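Long-range contacts in blood group a-and b-cleaving endo-beta-galactosidase (Streptococcus pneumoniae, PDB 2YGM), which binds a blood group B-type sugar through the first of two NPCBM-type modules of what is probably an endo-beta-galactosidase cleaving blood group A and B glycans: residues A101-I106 and W157-V162; K26-D31 and K59-V64. One frame throughout, in Å; residues are numbered along the deposited sequence.

Contact 1: A101-I106 and W157-V162. With CA (calcium ion), chain E; GLA (alpha-D-galactopyranose), chain C; GAL (beta-D-galactopyranose), chain B.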
loop_
_atom_site.group_PDB
_atom_site.type_symbol
_atom_site.label_atom_id
_atom_site.label_comp_id
_atom_site.label_asym_id
_atom_site.label_seq_id
_atom_site.Cartn_x
_atom_site.Cartn_y
_atom_site.Cartn_z
ATOM N N ALA A 101 4.578 -14.199 30.602
ATOM C CA ALA A 101 5.402 -13.347 29.735
ATOM C C ALA A 101 6.906 -13.511 30.013
ATOM O O ALA A 101 7.601 -12.562 30.392
ATOM C CB ALA A 101 4.971 -11.884 29.840
ATOM N N VAL A 102 7.378 -14.743 29.850
ATOM C CA VAL A 102 8.790 -15.074 29.990
ATOM C C VAL A 102 9.193 -15.819 28.728
ATOM O O VAL A 102 8.847 -16.989 28.551
ATOM C CB VAL A 102 9.066 -15.941 31.248
ATOM C CG1 VAL A 102 10.534 -16.344 31.316
ATOM C CG2 VAL A 102 8.659 -15.198 32.518
ATOM N N VAL A 103 9.899 -15.127 27.842
ATOM C CA VAL A 103 10.311 -15.711 26.572
ATOM C C VAL A 103 11.807 -15.962 26.595
ATOM O O VAL A 103 12.598 -15.055 26.860
ATOM C CB VAL A 103 9.888 -14.832 25.372
ATOM C CG1 VAL A 103 10.523 -15.324 24.070
ATOM C CG2 VAL A 103 8.373 -14.823 25.251
ATOM N N ASP A 104 12.181 -17.209 26.333
ATOM C CA ASP A 104 13.568 -17.632 26.428
ATOM C C ASP A 104 14.418 -17.035 25.315
ATOM O O ASP A 104 15.532 -16.560 25.562
ATOM C CB ASP A 104 13.654 -19.161 26.392
ATOM C CG ASP A 104 15.063 -19.672 26.608
ATOM O OD1 ASP A 104 15.477 -19.792 27.781
ATOM O OD2 ASP A 104 15.758 -19.956 25.604
ATOM N N ARG A 105 13.870 -17.032 24.101
ATOM C CA ARG A 105 14.656 -16.814 22.896
ATOM C C ARG A 105 13.766 -16.514 21.696
ATOM O O ARG A 105 12.677 -17.078 21.561
ATOM C CB ARG A 105 15.461 -18.086 22.615
ATOM C CG ARG A 105 16.658 -17.923 21.718
ATOM C CD ARG A 105 17.647 -19.066 21.922
ATOM N NE ARG A 105 17.235 -20.322 21.295
ATOM C CZ ARG A 105 16.765 -21.388 21.948
ATOM N NH1 ARG A 105 16.615 -21.372 23.266
ATOM N NH2 ARG A 105 16.441 -22.480 21.273
ATOM N N ILE A 106 14.231 -15.617 20.832
ATOM C CA ILE A 106 13.620 -15.412 19.521
ATOM C C ILE A 106 14.668 -15.690 18.445
ATOM O O ILE A 106 15.811 -15.248 18.553
ATOM C CB ILE A 106 13.010 -13.998 19.368
ATOM C CG1 ILE A 106 11.939 -13.762 20.445
ATOM C CG2 ILE A 106 12.404 -13.822 17.984
ATOM C CD1 ILE A 106 11.540 -12.316 20.636
ATOM N N TRP A 157 2.572 -19.158 28.910
ATOM C CA TRP A 157 1.669 -18.169 29.491
ATOM C C TRP A 157 2.125 -16.719 29.319
ATOM O O TRP A 157 3.221 -16.348 29.733
ATOM C CB TRP A 157 1.412 -18.483 30.968
ATOM C CG TRP A 157 0.803 -19.849 31.202
ATOM C CD1 TRP A 157 -0.048 -20.525 30.369
ATOM C CD2 TRP A 157 0.984 -20.686 32.352
ATOM N NE1 TRP A 157 -0.396 -21.732 30.922
ATOM C CE2 TRP A 157 0.220 -21.857 32.140
ATOM C CE3 TRP A 157 1.720 -20.563 33.539
ATOM C CZ2 TRP A 157 0.172 -22.901 33.072
ATOM C CZ3 TRP A 157 1.672 -21.597 34.465
ATOM C CH2 TRP A 157 0.904 -22.753 34.224
ATOM N N GLY A 158 1.274 -15.916 28.687
ATOM C CA GLY A 158 1.541 -14.494 28.479
ATOM C C GLY A 158 2.647 -14.188 27.483
ATOM O O GLY A 158 3.044 -13.030 27.334
ATOM N N ASP A 159 3.137 -15.221 26.795
ATOM C CA ASP A 159 4.222 -15.072 25.831
ATOM C C ASP A 159 3.719 -14.504 24.508
ATOM O O ASP A 159 3.912 -15.104 23.444
ATOM C CB ASP A 159 4.936 -16.409 25.610
ATOM C CG ASP A 159 5.633 -16.918 26.855
ATOM O OD1 ASP A 159 5.561 -16.258 27.914
ATOM O OD2 ASP A 159 6.265 -17.991 26.785
ATOM N N GLU A 160 3.087 -13.334 24.590
ATOM C CA GLU A 160 2.505 -12.657 23.436
ATOM C C GLU A 160 3.588 -12.018 22.564
ATOM O O GLU A 160 3.674 -10.792 22.470
ATOM C CB GLU A 160 1.522 -11.578 23.901
ATOM C CG GLU A 160 0.441 -12.057 24.858
ATOM C CD GLU A 160 -0.764 -12.606 24.143
ATOM O OE1 GLU A 160 -1.299 -11.908 23.256
ATOM O OE2 GLU A 160 -1.181 -13.735 24.473
ATOM N N VAL A 161 4.413 -12.852 21.932
ATOM C CA VAL A 161 5.502 -12.358 21.099
ATOM C C VAL A 161 4.934 -11.656 19.879
ATOM O O VAL A 161 4.040 -12.182 19.204
ATOM C CB VAL A 161 6.468 -13.485 20.658
ATOM C CG1 VAL A 161 7.447 -12.988 19.593
ATOM C CG2 VAL A 161 7.225 -14.036 21.860
ATOM N N VAL A 162 5.450 -10.460 19.619
ATOM C CA VAL A 162 5.109 -9.716 18.420
ATOM C C VAL A 162 6.341 -9.438 17.567
ATOM O O VAL A 162 7.399 -9.041 18.071
ATOM C CB VAL A 162 4.346 -8.394 18.732
ATOM C CG1 VAL A 162 2.925 -8.695 19.213
ATOM C CG2 VAL A 162 5.098 -7.539 19.753
HETATM CA CA CA E . 7.132 -18.625 28.863
HETATM C C1 GLA C . -2.302 -16.749 29.263
HETATM C C2 GLA C . -2.642 -15.385 28.652
HETATM C C3 GLA C . -3.300 -15.569 27.289
HETATM C C4 GLA C . -2.382 -16.366 26.370
HETATM C C5 GLA C . -2.036 -17.706 27.020
HETATM C C6 GLA C . -1.021 -18.467 26.168
HETATM O O2 GLA C . -3.515 -14.673 29.498
HETATM O O3 GLA C . -3.586 -14.315 26.724
HETATM O O4 GLA C . -1.206 -15.629 26.109
HETATM O O5 GLA C . -1.548 -17.551 28.350
HETATM O O6 GLA C . -0.551 -19.600 26.864
HETATM C C1 GAL B . -5.143 -20.364 31.153
HETATM C C2 GAL B . -4.946 -19.133 30.273
HETATM C C3 GAL B . -3.491 -18.641 30.271
HETATM C C4 GAL B . -2.818 -18.745 31.649
HETATM C C5 GAL B . -3.205 -20.036 32.385
HETATM C C6 GAL B . -2.625 -20.128 33.792
HETATM O O2 GAL B . -5.351 -19.496 28.970
HETATM O O3 GAL B . -3.528 -17.303 29.812
HETATM O O4 GAL B . -3.132 -17.611 32.430
HETATM O O5 GAL B . -4.610 -20.148 32.442
HETATM O O6 GAL B . -2.852 -21.421 34.298
HETATM O O HOH W 1 8.371 -19.681 30.465
#

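Contact 2: K26-D31 and K59-V64. With FUC (alpha-L-fucopyranose), chain D.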
loop_
_atom_site.group_PDB
_atom_site.type_symbol
_atom_site.label_atom_id
_atom_site.label_comp_id
_atom_site.label_asym_id
_atom_site.label_seq_id
_atom_site.Cartn_x
_atom_site.Cartn_y
_atom_site.Cartn_z
ATOM N N LYS A 26 -8.033 -20.931 17.816
ATOM C CA LYS A 26 -7.360 -19.642 17.672
ATOM C C LYS A 26 -6.166 -19.771 16.728
ATOM O O LYS A 26 -5.543 -20.832 16.649
ATOM C CB LYS A 26 -6.889 -19.133 19.035
ATOM C CG LYS A 26 -8.005 -18.904 20.038
ATOM C CD LYS A 26 -7.437 -18.579 21.403
ATOM C CE LYS A 26 -8.530 -18.156 22.360
ATOM N NZ LYS A 26 -8.015 -18.022 23.746
ATOM N N THR A 27 -5.857 -18.692 16.010
ATOM C CA THR A 27 -4.742 -18.701 15.059
ATOM C C THR A 27 -3.830 -17.480 15.203
ATOM O O THR A 27 -4.173 -16.514 15.892
ATOM C CB THR A 27 -5.230 -18.835 13.593
ATOM O OG1 THR A 27 -6.347 -17.969 13.374
ATOM C CG2 THR A 27 -5.644 -20.268 13.289
ATOM N N VAL A 28 -2.666 -17.553 14.554
ATOM C CA VAL A 28 -1.677 -16.471 14.513
ATOM C C VAL A 28 -2.293 -15.193 13.937
ATOM O O VAL A 28 -2.864 -15.207 12.848
ATOM C CB VAL A 28 -0.427 -16.891 13.683
ATOM C CG1 VAL A 28 0.474 -15.697 13.380
ATOM C CG2 VAL A 28 0.357 -17.980 14.403
ATOM N N GLN A 29 -2.179 -14.094 14.678
ATOM C CA GLN A 29 -2.826 -12.845 14.283
ATOM C C GLN A 29 -1.947 -11.924 13.440
ATOM O O GLN A 29 -0.812 -11.609 13.813
ATOM C CB GLN A 29 -3.374 -12.098 15.507
ATOM C CG GLN A 29 -4.571 -12.775 16.187
ATOM C CD GLN A 29 -5.740 -13.039 15.241
ATOM O OE1 GLN A 29 -5.918 -12.354 14.230
ATOM N NE2 GLN A 29 -6.546 -14.039 15.575
ATOM N N LYS A 30 -2.489 -11.505 12.298
ATOM C CA LYS A 30 -1.881 -10.468 11.467
ATOM C C LYS A 30 -2.276 -9.094 12.005
ATOM O O LYS A 30 -3.455 -8.842 12.277
ATOM C CB LYS A 30 -2.331 -10.603 10.009
ATOM C CG LYS A 30 -1.823 -11.849 9.301
ATOM C CD LYS A 30 -2.419 -11.984 7.905
ATOM C CE LYS A 30 -1.816 -13.170 7.165
ATOM N NZ LYS A 30 -2.395 -13.355 5.802
ATOM N N ASP A 31 -1.282 -8.223 12.172
ATOM C CA ASP A 31 -1.487 -6.823 12.578
ATOM C C ASP A 31 -2.259 -6.651 13.893
ATOM O O ASP A 31 -3.095 -5.751 14.013
ATOM C CB ASP A 31 -2.158 -6.021 11.448
ATOM C CG ASP A 31 -1.416 -6.133 10.128
ATOM O OD1 ASP A 31 -0.166 -6.152 10.142
ATOM O OD2 ASP A 31 -2.086 -6.198 9.074
ATOM N N LYS A 59 1.558 -2.405 11.342
ATOM C CA LYS A 59 1.854 -3.715 10.763
ATOM C C LYS A 59 2.697 -4.605 11.675
ATOM O O LYS A 59 3.473 -4.107 12.494
ATOM C CB LYS A 59 2.538 -3.553 9.403
ATOM C CG LYS A 59 1.851 -2.572 8.450
ATOM C CD LYS A 59 0.455 -3.031 8.048
ATOM C CE LYS A 59 0.504 -4.066 6.937
ATOM N NZ LYS A 59 -0.854 -4.589 6.625
ATOM N N GLY A 60 2.536 -5.920 11.522
ATOM C CA GLY A 60 3.294 -6.902 12.298
ATOM C C GLY A 60 2.627 -8.262 12.431
ATOM O O GLY A 60 1.519 -8.475 11.928
ATOM N N ILE A 61 3.312 -9.186 13.103
ATOM C CA ILE A 61 2.781 -10.527 13.369
ATOM C C ILE A 61 2.678 -10.754 14.879
ATOM O O ILE A 61 3.608 -10.436 15.624
ATOM C CB ILE A 61 3.656 -11.639 12.711
ATOM C CG1 ILE A 61 3.823 -11.399 11.202
ATOM C CG2 ILE A 61 3.093 -13.038 12.992
ATOM C CD1 ILE A 61 2.529 -11.380 10.393
ATOM N N GLY A 62 1.545 -11.295 15.324
ATOM C CA GLY A 62 1.321 -11.560 16.743
ATOM C C GLY A 62 1.106 -13.030 17.049
ATOM O O GLY A 62 0.194 -13.653 16.504
ATOM N N THR A 63 1.939 -13.584 17.929
ATOM C CA THR A 63 1.868 -15.008 18.253
ATOM C C THR A 63 2.064 -15.304 19.740
ATOM O O THR A 63 2.303 -14.400 20.540
ATOM C CB THR A 63 2.861 -15.848 17.392
ATOM O OG1 THR A 63 2.568 -17.244 17.545
ATOM C CG2 THR A 63 4.315 -15.587 17.795
ATOM N N VAL A 64 1.927 -16.578 20.100
ATOM C CA VAL A 64 2.285 -17.061 21.425
ATOM C C VAL A 64 3.435 -18.042 21.250
ATOM O O VAL A 64 3.344 -18.961 20.440
ATOM C CB VAL A 64 1.085 -17.732 22.143
ATOM C CG1 VAL A 64 1.535 -18.463 23.400
ATOM C CG2 VAL A 64 0.020 -16.695 22.490
HETATM C C1 FUC D . -6.171 -18.497 28.321
HETATM C C2 FUC D . -6.178 -18.788 26.821
HETATM C C3 FUC D . -7.034 -20.018 26.527
HETATM C C4 FUC D . -8.437 -19.833 27.098
HETATM C C5 FUC D . -8.331 -19.527 28.593
HETATM C C6 FUC D . -9.696 -19.327 29.249
HETATM O O2 FUC D . -4.865 -19.018 26.377
HETATM O O3 FUC D . -7.085 -20.253 25.140
HETATM O O4 FUC D . -9.097 -18.778 26.426
HETATM O O5 FUC D . -7.504 -18.389 28.812
#

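Contact 1: A101-I106 and W157-V162
Ala101 meets the 157-162 turn backbone to backbone. Ala101 N bonds to Trp157 O at 2.7 Å, and its CB packs on Gly158 O. This puts Ala101 beside the sugar-binding loop. Val102 follows with a split role. Val102 N reaches Asp159 OD1 at 3.1 Å, from above the carboxylate plane. Val102 O binds the calcium ion at 2.4 Å. Asp159 OD2 holds the same calcium ion at 2.3 Å, so one carboxylate serves an amide and a metal. The first torsion of Asp159, with CG anti to the carbonyl carbon (chi1 -64°), carries the carboxylate to this place. Water 1 and the carbonyl oxygens of Ala152 and His155 are further ligands of the calcium ion. The calcium thus ties the two segments together, and sharing it probably makes the closeness of Val102 O and Asp159 OD2 tolerable.

Val103 turns to the apolar side. Val103 CG2 touches Val161 CG2 at 3.7 Å and also packs on Asp159 CB; the side chains of Val103 and Val161 cross at about a right angle. Ile106 CD1 reaches Val161 CG1 more loosely.

The turn held in this way faces bound sugar. Gly158 N donates to O5 of the alpha-galactose, and Glu160 OE2 accepts a 2.5 Å bond from O4 of the alpha-galactose. The beta-galactose lies over one face of the Trp157 ring, with its C6 3.7 Å above the plane over the ring centre. This is the CH-pi type of stacking common in carbohydrate-binding modules. His155 stacks with the same ring. Farther on, the two segments run into strands of different sheets: 105-110 lies between 145-151 and 113-117, while 161-171 pairs with 4-8, 60-62 and 82-87.

Contact 2: K26-D31 and K59-V64
The carboxylate of Asp31 is the flat group that meets 59-64. Gly60 N reaches Asp31 OD1 at 3.0 Å, nearly in line with the C-O bond. Lys59 NZ comes to the syn side of Asp31 OD2 at 3.2 Å, tilted 34° out of the carboxylate plane, and forms a salt bridge. The lysine bends at chi2 and chi3 (-64° and -81°), which folds its chain alongside Asp31. Both groups have second partners: Ser10 OG bonds to Asp31 OD1, and Asp11 forms a salt bridge with Lys59 NZ.

Backbone bonds continue the pairing. Asp31 N bonds to Gly60 O. Gln29 and Gly62 form an antiparallel hydrogen-bonded pair, with Gln29 N to Gly62 O at 3.0 Å and Gly62 N to Gln29 O at 2.8 Å. Lys30 and Ile61 are the next, non-hydrogen-bonded pair, with their side chains on the same face of the sheet. Val28 CG1 packs on Ile61 CG2 at 3.8 Å, and Val28 CG2 lies near Thr63 OG1.

In the loop before strand 29-30, the extended side chain of Lys26 reaches the fucose. Lys26 NZ donates to fucose O3 at 2.8 Å and to fucose O4 at 3.0 Å. Asp21 bonds to the same sugar. The strand pair forms an edge of one antiparallel sheet in a two-sheet beta-sandwich, consistent with the galactose-binding-domain-like clan.

From the N terminus, contact 2 comes first: 26-31 returns to 59-64 and closes a loop that holds helix 34-38 and strands 45-48 and 54-57. Contact 1 follows in series, closing the loop from 101-106 to 157-162, so the two neither nest nor cross. They meet in space. Strands 60-62 and 161-171 are neighbours in one sheet, and Thr63 N probably bonds to Val161 O at 2.8 Å. Glu160 also packs on Val64. Contact 1 joins the two sheets of the first NPCBM module, and contact 2 extends one of them through 60-62 to 29-30. Both lie toward the same sugar-binding end of the module.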